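Local coordinates for Ton_1535 (Thermococcus onnurineus, PDB 3ZPJ), which is of unknown function but folds into an all-helical alpha-solenoid, an architecture that in other proteins often serves as a binding scaffold, at residues V41-H46 against E51-I56; V241-G246 against V266-E271; E249-M254 against T291-L296. All blocks are in the same frame, centred on the assembly; numbering follows the deposited sequence.

Contact 1: V41-H46 against E51-I56; sequences VTIYQH and EWIPSI
Ile43 and Ile53 meet with their side chains sliding past each other in opposite directions, and the contact is wholly apolar, with no hydrogen bond between 41-46 and 51-56. The tightest aliphatic touch is between the branch methyl CG2 of Ile43 and CD1 of Ile53, 4.0 Å apart. Ile43 uses both arms: CG2, anti to its backbone N, meets Ile53, while the longer arm, set beside that N (chi1 -70°), carries CD1 to within 4.3 Å of Trp52 CB. A beta-branched residue suits this place because its branch methyl and its longer arm can serve two partners at once.

The aromatic side chains join in mainly through their first carbons. Tyr44 CB lies 4.1 Å from Ile53 CD1, and the same methyl sits at the edge of the tyrosine ring, near its plane. Trp52 contributes its CB, while the indole leads away from 41-46 to stack on Tyr16.

A short non-helical turn joins helix 29-45 to helix 53-66, and these residues fill the cleft between the two just beside it. Helix 16-22 closes one side through Tyr16 and Leu20, and Met87, from the loop after helix 70-86, packs on Tyr44 and Ile53.

Contact 2: V241-G246 against V266-E271; sequences VMRLIG and VDKAFE
Leu244 is the apolar centre of this contact, pressing on both Ala269 and Phe270. Its CG stands anti to the backbone N (chi1 -179°), which swings the isobutyl group across to 266-271. CD1 reaches Ala269 CB at 3.9 Å and lies 3.4 Å from Ala269 O, close to a carbonyl in the last turn of helix 262-271. Alanine suits the spot because its methyl points toward the neighbouring helix and is small enough to leave room for the leucine.

The same CD1 makes a CH-pi contact with Phe270. It sits 4.2 Å from the ring centroid and only 10° off the ring normal, over the middle of one face, while CD2 comes 4.2 Å from Phe270 CE2. Phenylalanine suits this place because its flat ring offers a face to the leucine methyl and also takes part in a cation-pi interaction with Arg298.

The two segments belong to consecutive helices of the solenoid, 240-256 and 262-271, packed as an antiparallel hairpin. Their axes approach to 9.6 Å with 169° between their directions. Leu244 and Ala269 are the pair whose CA atoms lie nearest across the segments, 5.8 Å apart.

At the partly exposed border the chemistry is ionic. The extended Arg243 and the bent Lys268 cross at about a right angle, with Arg243 NH2 3.4 Å from Lys268 NZ, which lies at the edge of the guanidinium. Both are donors and do not bond to each other. Outside the two segments, Glu247 OE2 forms a salt bridge with Arg243 NE and a long, weak ion pair with Lys268 NZ. It probably offsets part of the positive charge here, to which nearby Lys235 adds.

Contact 3: E249-M254 against T291-L296; sequences EVALWM and TELGNL
Just behind Leu293, which packs on Leu252, the backbone bond from Gly294 N to Thr291 O, 2.8 Å long, helps close helix 280-293 in a Schellman motif. Gly294 has positive phi (96°), where a side chain would jam against the preceding carbonyl, so glycine is the fitting residue. Asn295 then N-caps the next helix of the solenoid, its OD1 accepting from Arg298 N.

Across the contact the hold is apolar. Leu293 CD2 nestles onto the backbone of helix 240-256, 3.6 Å from Leu252 CA, and touches Ala251 CB at 4.0 Å; the small alanine lets the methyl come in this close. Leu252, its CG anti to the backbone N (chi1 -172°), sends CD1 over to Leu293 CD2, 3.9 Å away, and to Glu292 CB. Replacing Leu252 by an alanine would probably open a gap beside Leu293 CD2 and strip the aliphatic cover from the stem of Glu292. Thr209 of helix 194-209 also packs on this leucine.

Glu292 suits the partly exposed border: its extended chain gives CB to the leucine and carries the carboxylate to Arg256. There OE1 forms a salt bridge with Arg256 NH2 and lies 3.6 Å from Leu252 CD2.

In the fold
Contacts 2 and 3 are neighbours, their centres about 11 Å apart, and both use helix 240-256: contact 2 pairs it with helix 262-271, contact 3 with the following helix, 280-293. They join directly where Val266 CG2 meets Ala251 CB at 3.5 Å. Contact 1 stands apart in the N-terminal part of the solenoid, its centre about 44 Å from that of contact 3. Contact 3 is the buried one; the other two are only partly so. Contact 1 is purely apolar, with two aromatic residues joining in mainly through their CB atoms, whereas contacts 2 and 3 set a leucine-centred apolar core beside charged border residues whose partners, Glu247 and Arg256, also lie on helix 240-256.

Contact 1: V41-H46 against E51-I56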
loop_
_atom_site.group_PDB
_atom_site.type_symbol
_atom_site.label_atom_id
_atom_site.label_comp_id
_atom_site.label_asym_id
_atom_site.label_seq_id
_atom_site.Cartn_x
_atom_site.Cartn_y
_atom_site.Cartn_z
ATOM N N VAL A 41 11.339 -13.304 -13.723
ATOM C CA VAL A 41 10.068 -12.676 -13.391
ATOM C C VAL A 41 9.341 -12.155 -14.643
ATOM O O VAL A 41 8.160 -12.447 -14.838
ATOM C CB VAL A 41 10.236 -11.590 -12.295
ATOM C CG1 VAL A 41 8.997 -10.726 -12.173
ATOM C CG2 VAL A 41 10.553 -12.242 -10.946
ATOM N N THR A 42 10.042 -11.427 -15.510
ATOM C CA THR A 42 9.406 -10.931 -16.731
ATOM C C THR A 42 8.937 -12.072 -17.634
ATOM O O THR A 42 7.881 -11.972 -18.242
ATOM C CB THR A 42 10.279 -9.922 -17.515
ATOM O OG1 THR A 42 11.523 -10.535 -17.872
ATOM C CG2 THR A 42 10.535 -8.670 -16.673
ATOM N N ILE A 43 9.701 -13.160 -17.708
ATOM C CA ILE A 43 9.246 -14.342 -18.445
ATOM C C ILE A 43 7.952 -14.908 -17.855
ATOM O O ILE A 43 6.979 -15.145 -18.570
ATOM C CB ILE A 43 10.285 -15.460 -18.436
ATOM C CG1 ILE A 43 11.496 -15.087 -19.290
ATOM C CG2 ILE A 43 9.668 -16.763 -18.946
ATOM C CD1 ILE A 43 12.521 -16.212 -19.379
ATOM N N TYR A 44 7.958 -15.123 -16.545
ATOM C CA TYR A 44 6.807 -15.673 -15.844
ATOM C C TYR A 44 5.576 -14.804 -16.068
ATOM O O TYR A 44 4.464 -15.312 -16.229
ATOM C CB TYR A 44 7.113 -15.780 -14.345
ATOM C CG TYR A 44 6.011 -16.388 -13.512
ATOM C CD1 TYR A 44 5.799 -17.764 -13.503
ATOM C CD2 TYR A 44 5.193 -15.594 -12.722
ATOM C CE1 TYR A 44 4.797 -18.327 -12.742
ATOM C CE2 TYR A 44 4.184 -16.149 -11.953
ATOM C CZ TYR A 44 3.991 -17.515 -11.970
ATOM O OH TYR A 44 2.990 -18.071 -11.210
ATOM N N GLN A 45 5.792 -13.491 -16.096
ATOM C CA GLN A 45 4.700 -12.527 -16.146
ATOM C C GLN A 45 4.199 -12.217 -17.555
ATOM O O GLN A 45 2.997 -12.066 -17.763
ATOM C CB GLN A 45 5.096 -11.232 -15.435
ATOM C CG GLN A 45 5.185 -11.357 -13.929
ATOM C CD GLN A 45 5.564 -10.049 -13.259
ATOM O OE1 GLN A 45 6.051 -9.117 -13.912
ATOM N NE2 GLN A 45 5.338 -9.969 -11.946
ATOM N N HIS A 46 5.111 -12.118 -18.519
ATOM C CA HIS A 46 4.734 -11.778 -19.891
ATOM C C HIS A 46 4.863 -12.993 -20.808
ATOM O O HIS A 46 5.334 -12.874 -21.941
ATOM C CB HIS A 46 5.575 -10.609 -20.428
ATOM C CG HIS A 46 5.599 -9.399 -19.535
ATOM N ND1 HIS A 46 4.760 -9.246 -18.450
ATOM C CD2 HIS A 46 6.371 -8.284 -19.569
ATOM C CE1 HIS A 46 5.015 -8.093 -17.855
ATOM N NE2 HIS A 46 5.989 -7.490 -18.514
ATOM N N GLU A 51 10.320 -22.542 -19.962
ATOM C CA GLU A 51 11.281 -23.626 -19.769
ATOM C C GLU A 51 12.722 -23.155 -19.539
ATOM O O GLU A 51 13.627 -23.968 -19.380
ATOM C CB GLU A 51 11.222 -24.628 -20.929
ATOM C CG GLU A 51 11.885 -24.155 -22.216
ATOM C CD GLU A 51 11.030 -23.173 -23.008
ATOM O OE1 GLU A 51 9.932 -22.808 -22.535
ATOM O OE2 GLU A 51 11.463 -22.769 -24.111
ATOM N N TRP A 52 12.933 -21.845 -19.526
ATOM C CA TRP A 52 14.241 -21.286 -19.177
ATOM C C TRP A 52 14.367 -21.061 -17.662
ATOM O O TRP A 52 15.473 -21.056 -17.116
ATOM C CB TRP A 52 14.507 -19.966 -19.928
ATOM C CG TRP A 52 15.142 -20.123 -21.306
ATOM C CD1 TRP A 52 14.533 -19.939 -22.525
ATOM C CD2 TRP A 52 16.500 -20.502 -21.594
ATOM N NE1 TRP A 52 15.430 -20.184 -23.543
ATOM C CE2 TRP A 52 16.641 -20.524 -22.998
ATOM C CE3 TRP A 52 17.607 -20.823 -20.802
ATOM C CZ2 TRP A 52 17.837 -20.855 -23.618
ATOM C CZ3 TRP A 52 18.796 -21.159 -21.426
ATOM C CH2 TRP A 52 18.901 -21.171 -22.816
ATOM N N ILE A 53 13.224 -20.882 -17.000
ATOM C CA ILE A 53 13.160 -20.520 -15.576
ATOM C C ILE A 53 13.944 -21.410 -14.582
ATOM O O ILE A 53 14.644 -20.884 -13.701
ATOM C CB ILE A 53 11.690 -20.309 -15.117
ATOM C CG1 ILE A 53 11.089 -19.112 -15.874
ATOM C CG2 ILE A 53 11.596 -20.115 -13.593
ATOM C CD1 ILE A 53 9.687 -18.710 -15.438
ATOM N N PRO A 54 13.838 -22.747 -14.713
ATOM C CA PRO A 54 14.575 -23.591 -13.770
ATOM C C PRO A 54 16.083 -23.419 -13.890
ATOM O O PRO A 54 16.766 -23.350 -12.863
ATOM C CB PRO A 54 14.169 -25.012 -14.191
ATOM C CG PRO A 54 12.830 -24.846 -14.808
ATOM C CD PRO A 54 12.966 -23.560 -15.581
ATOM N N SER A 55 16.589 -23.358 -15.119
ATOM C CA SER A 55 18.025 -23.217 -15.341
ATOM C C SER A 55 18.587 -21.890 -14.810
ATOM O O SER A 55 19.704 -21.836 -14.286
ATOM C CB SER A 55 18.351 -23.359 -16.821
ATOM O OG SER A 55 19.736 -23.161 -17.028
ATOM N N ILE A 56 17.814 -20.824 -14.958
ATOM C CA ILE A 56 18.234 -19.521 -14.486
ATOM C C ILE A 56 18.246 -19.454 -12.957
ATOM O O ILE A 56 19.189 -18.924 -12.358
ATOM C CB ILE A 56 17.303 -18.414 -14.997
ATOM C CG1 ILE A 56 17.235 -18.422 -16.522
ATOM C CG2 ILE A 56 17.780 -17.067 -14.502
ATOM C CD1 ILE A 56 16.261 -17.398 -17.080
#

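Contact 2: V241-G246 against V266-E271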
loop_
_atom_site.group_PDB
_atom_site.type_symbol
_atom_site.label_atom_id
_atom_site.label_comp_id
_atom_site.label_asym_id
_atom_site.label_seq_id
_atom_site.Cartn_x
_atom_site.Cartn_y
_atom_site.Cartn_z
ATOM N N VAL A 241 -21.225 -2.166 -7.223
ATOM C CA VAL A 241 -21.079 -1.483 -5.949
ATOM C C VAL A 241 -19.646 -1.076 -5.689
ATOM O O VAL A 241 -19.398 0.056 -5.286
ATOM C CB VAL A 241 -21.658 -2.299 -4.771
ATOM C CG1 VAL A 241 -23.148 -2.479 -4.961
ATOM C CG2 VAL A 241 -20.986 -3.666 -4.670
ATOM N N MET A 242 -18.696 -1.977 -5.933
ATOM C CA MET A 242 -17.296 -1.661 -5.673
ATOM C C MET A 242 -16.829 -0.524 -6.577
ATOM O O MET A 242 -16.053 0.328 -6.161
ATOM C CB MET A 242 -16.395 -2.888 -5.825
ATOM C CG MET A 242 -16.425 -3.824 -4.626
ATOM S SD MET A 242 -15.630 -5.417 -4.957
ATOM C CE MET A 242 -14.033 -5.158 -4.197
ATOM N N ARG A 243 -17.325 -0.498 -7.806
ATOM C CA ARG A 243 -16.982 0.581 -8.725
ATOM C C ARG A 243 -17.557 1.924 -8.278
ATOM O O ARG A 243 -16.960 2.978 -8.495
ATOM C CB ARG A 243 -17.470 0.278 -10.137
ATOM C CG ARG A 243 -16.982 1.307 -11.125
ATOM C CD ARG A 243 -17.369 0.991 -12.536
ATOM N NE ARG A 243 -17.436 2.223 -13.316
ATOM C CZ ARG A 243 -17.850 2.293 -14.577
ATOM N NH1 ARG A 243 -18.225 1.192 -15.219
ATOM N NH2 ARG A 243 -17.877 3.468 -15.195
ATOM N N LEU A 244 -18.729 1.876 -7.662
ATOM C CA LEU A 244 -19.354 3.070 -7.141
ATOM C C LEU A 244 -18.548 3.596 -5.956
ATOM O O LEU A 244 -18.163 4.768 -5.931
ATOM C CB LEU A 244 -20.806 2.787 -6.750
ATOM C CG LEU A 244 -21.638 3.946 -6.198
ATOM C CD1 LEU A 244 -21.350 5.222 -6.942
ATOM C CD2 LEU A 244 -23.131 3.612 -6.313
ATOM N N ILE A 245 -18.300 2.735 -4.975
ATOM C CA ILE A 245 -17.566 3.146 -3.788
ATOM C C ILE A 245 -16.200 3.679 -4.203
ATOM O O ILE A 245 -15.749 4.704 -3.702
ATOM C CB ILE A 245 -17.386 1.988 -2.775
ATOM C CG1 ILE A 245 -18.577 1.906 -1.824
ATOM C CG2 ILE A 245 -16.146 2.200 -1.915
ATOM C CD1 ILE A 245 -19.823 1.426 -2.448
ATOM N N GLY A 246 -15.561 2.997 -5.143
ATOM C CA GLY A 246 -14.202 3.347 -5.522
ATOM C C GLY A 246 -14.166 4.723 -6.152
ATOM O O GLY A 246 -13.295 5.545 -5.849
ATOM N N VAL A 266 -18.250 12.499 -9.012
ATOM C CA VAL A 266 -19.382 12.070 -8.198
ATOM C C VAL A 266 -20.637 11.922 -9.053
ATOM O O VAL A 266 -21.371 10.931 -8.955
ATOM C CB VAL A 266 -19.666 13.110 -7.106
ATOM C CG1 VAL A 266 -21.066 12.949 -6.556
ATOM C CG2 VAL A 266 -18.624 13.020 -5.996
ATOM N N ASP A 267 -20.889 12.913 -9.895
ATOM C CA ASP A 267 -22.094 12.857 -10.716
ATOM C C ASP A 267 -21.998 11.685 -11.670
ATOM O O ASP A 267 -22.946 10.936 -11.831
ATOM C CB ASP A 267 -22.328 14.171 -11.457
ATOM C CG ASP A 267 -22.771 15.278 -10.528
ATOM O OD1 ASP A 267 -23.074 14.960 -9.356
ATOM O OD2 ASP A 267 -22.822 16.452 -10.964
ATOM N N LYS A 268 -20.816 11.495 -12.244
ATOM C CA LYS A 268 -20.615 10.418 -13.192
ATOM C C LYS A 268 -20.738 9.061 -12.518
ATOM O O LYS A 268 -21.225 8.110 -13.117
ATOM C CB LYS A 268 -19.254 10.534 -13.875
ATOM C CG LYS A 268 -19.052 9.483 -14.950
ATOM C CD LYS A 268 -17.615 9.373 -15.411
ATOM C CE LYS A 268 -17.359 7.978 -15.964
ATOM N NZ LYS A 268 -17.806 6.910 -15.000
ATOM N N ALA A 269 -20.313 8.977 -11.265
ATOM C CA ALA A 269 -20.342 7.707 -10.546
ATOM C C ALA A 269 -21.757 7.162 -10.364
ATOM O O ALA A 269 -21.931 5.958 -10.166
ATOM C CB ALA A 269 -19.644 7.829 -9.205
ATOM N N PHE A 270 -22.753 8.046 -10.424
ATOM C CA PHE A 270 -24.155 7.644 -10.331
ATOM C C PHE A 270 -24.814 7.669 -11.699
ATOM O O PHE A 270 -25.714 6.884 -11.988
ATOM C CB PHE A 270 -24.928 8.590 -9.414
ATOM C CG PHE A 270 -24.626 8.405 -7.969
ATOM C CD1 PHE A 270 -23.590 9.107 -7.367
ATOM C CD2 PHE A 270 -25.361 7.521 -7.206
ATOM C CE1 PHE A 270 -23.301 8.930 -6.029
ATOM C CE2 PHE A 270 -25.072 7.340 -5.863
ATOM C CZ PHE A 270 -24.039 8.052 -5.273
ATOM N N GLU A 271 -24.371 8.595 -12.535
ATOM C CA GLU A 271 -24.998 8.816 -13.828
ATOM C C GLU A 271 -24.431 7.933 -14.925
ATOM O O GLU A 271 -24.891 7.985 -16.056
ATOM C CB GLU A 271 -24.885 10.290 -14.223
ATOM C CG GLU A 271 -25.658 11.221 -13.294
ATOM C CD GLU A 271 -25.346 12.677 -13.549
ATOM O OE1 GLU A 271 -24.171 12.975 -13.859
ATOM O OE2 GLU A 271 -26.276 13.516 -13.453
#

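Contact 3: E249-M254 against T291-L296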
loop_
_atom_site.group_PDB
_atom_site.type_symbol
_atom_site.label_atom_id
_atom_site.label_comp_id
_atom_site.label_asym_id
_atom_site.label_seq_id
_atom_site.Cartn_x
_atom_site.Cartn_y
_atom_site.Cartn_z
ATOM N N GLU A 249 -14.641 7.254 -3.336
ATOM C CA GLU A 249 -13.433 7.404 -2.547
ATOM C C GLU A 249 -12.454 8.294 -3.307
ATOM O O GLU A 249 -11.802 9.155 -2.726
ATOM C CB GLU A 249 -12.807 6.027 -2.214
ATOM C CG GLU A 249 -13.677 5.160 -1.297
ATOM C CD GLU A 249 -13.018 3.841 -0.854
ATOM O OE1 GLU A 249 -12.272 3.229 -1.656
ATOM O OE2 GLU A 249 -13.280 3.407 0.297
ATOM N N VAL A 250 -12.375 8.105 -4.618
ATOM C CA VAL A 250 -11.472 8.913 -5.414
ATOM C C VAL A 250 -11.925 10.366 -5.439
ATOM O O VAL A 250 -11.113 11.277 -5.278
ATOM C CB VAL A 250 -11.308 8.361 -6.834
ATOM C CG1 VAL A 250 -10.787 9.441 -7.770
ATOM C CG2 VAL A 250 -10.348 7.200 -6.805
ATOM N N ALA A 251 -13.223 10.584 -5.607
ATOM C CA ALA A 251 -13.755 11.942 -5.593
ATOM C C ALA A 251 -13.396 12.601 -4.261
ATOM O O ALA A 251 -13.031 13.771 -4.212
ATOM C CB ALA A 251 -15.254 11.933 -5.798
ATOM N N LEU A 252 -13.479 11.831 -3.186
ATOM C CA LEU A 252 -13.198 12.352 -1.859
ATOM C C LEU A 252 -11.725 12.759 -1.731
ATOM O O LEU A 252 -11.386 13.769 -1.116
ATOM C CB LEU A 252 -13.566 11.309 -0.798
ATOM C CG LEU A 252 -13.505 11.767 0.657
ATOM C CD1 LEU A 252 -14.320 13.049 0.839
ATOM C CD2 LEU A 252 -14.015 10.663 1.556
ATOM N N TRP A 253 -10.842 11.973 -2.319
ATOM C CA TRP A 253 -9.430 12.313 -2.239
ATOM C C TRP A 253 -9.146 13.559 -3.088
ATOM O O TRP A 253 -8.397 14.448 -2.684
ATOM C CB TRP A 253 -8.531 11.140 -2.652
ATOM C CG TRP A 253 -7.114 11.574 -2.661
ATOM C CD1 TRP A 253 -6.348 11.864 -3.751
ATOM C CD2 TRP A 253 -6.305 11.837 -1.517
ATOM N NE1 TRP A 253 -5.097 12.277 -3.357
ATOM C CE2 TRP A 253 -5.046 12.265 -1.986
ATOM C CE3 TRP A 253 -6.512 11.729 -0.135
ATOM C CZ2 TRP A 253 -4.006 12.601 -1.126
ATOM C CZ3 TRP A 253 -5.493 12.074 0.714
ATOM C CH2 TRP A 253 -4.247 12.498 0.217
ATOM N N MET A 254 -9.779 13.635 -4.253
ATOM C CA MET A 254 -9.611 14.790 -5.114
ATOM C C MET A 254 -10.081 16.037 -4.368
ATOM O O MET A 254 -9.496 17.121 -4.501
ATOM C CB MET A 254 -10.381 14.592 -6.428
ATOM C CG MET A 254 -9.939 13.355 -7.198
ATOM S SD MET A 254 -10.796 13.109 -8.740
ATOM C CE MET A 254 -10.342 14.622 -9.513
ATOM N N THR A 291 -21.615 12.099 2.702
ATOM C CA THR A 291 -21.576 13.136 3.718
ATOM C C THR A 291 -20.223 13.851 3.730
ATOM O O THR A 291 -20.173 15.074 3.613
ATOM C CB THR A 291 -21.914 12.592 5.103
ATOM O OG1 THR A 291 -23.273 12.147 5.104
ATOM C CG2 THR A 291 -21.759 13.685 6.151
ATOM N N GLU A 292 -19.130 13.098 3.839
ATOM C CA GLU A 292 -17.795 13.703 3.839
ATOM C C GLU A 292 -17.528 14.463 2.544
ATOM O O GLU A 292 -16.759 15.418 2.511
ATOM C CB GLU A 292 -16.703 12.647 4.092
ATOM C CG GLU A 292 -16.919 11.882 5.391
ATOM C CD GLU A 292 -15.850 10.828 5.684
ATOM O OE1 GLU A 292 -14.783 10.829 5.026
ATOM O OE2 GLU A 292 -16.084 9.989 6.586
ATOM N N LEU A 293 -18.179 14.042 1.471
ATOM C CA LEU A 293 -18.043 14.742 0.203
ATOM C C LEU A 293 -18.776 16.082 0.217
ATOM O O LEU A 293 -18.400 17.003 -0.503
ATOM C CB LEU A 293 -18.565 13.874 -0.940
ATOM C CG LEU A 293 -17.612 12.799 -1.450
ATOM C CD1 LEU A 293 -18.379 11.703 -2.200
ATOM C CD2 LEU A 293 -16.548 13.431 -2.330
ATOM N N GLY A 294 -19.826 16.186 1.030
ATOM C CA GLY A 294 -20.642 17.385 1.055
ATOM C C GLY A 294 -21.881 17.298 0.188
ATOM O O GLY A 294 -22.595 18.283 0.019
ATOM N N ASN A 295 -22.142 16.127 -0.382
ATOM C CA ASN A 295 -23.384 15.929 -1.116
ATOM C C ASN A 295 -24.453 15.458 -0.130
ATOM O O ASN A 295 -24.773 14.275 -0.049
ATOM C CB ASN A 295 -23.199 14.935 -2.271
ATOM C CG ASN A 295 -24.379 14.923 -3.248
ATOM O OD1 ASN A 295 -25.542 15.100 -2.861
ATOM N ND2 ASN A 295 -24.076 14.704 -4.525
ATOM N N LEU A 296 -25.002 16.397 0.627
ATOM C CA LEU A 296 -25.951 16.047 1.668
ATOM C C LEU A 296 -27.307 15.596 1.120
ATOM O O LEU A 296 -28.031 14.861 1.792
ATOM C CB LEU A 296 -26.074 17.186 2.690
ATOM C CG LEU A 296 -24.692 17.531 3.262
ATOM C CD1 LEU A 296 -24.723 18.632 4.310
ATOM C CD2 LEU A 296 -24.028 16.287 3.827
#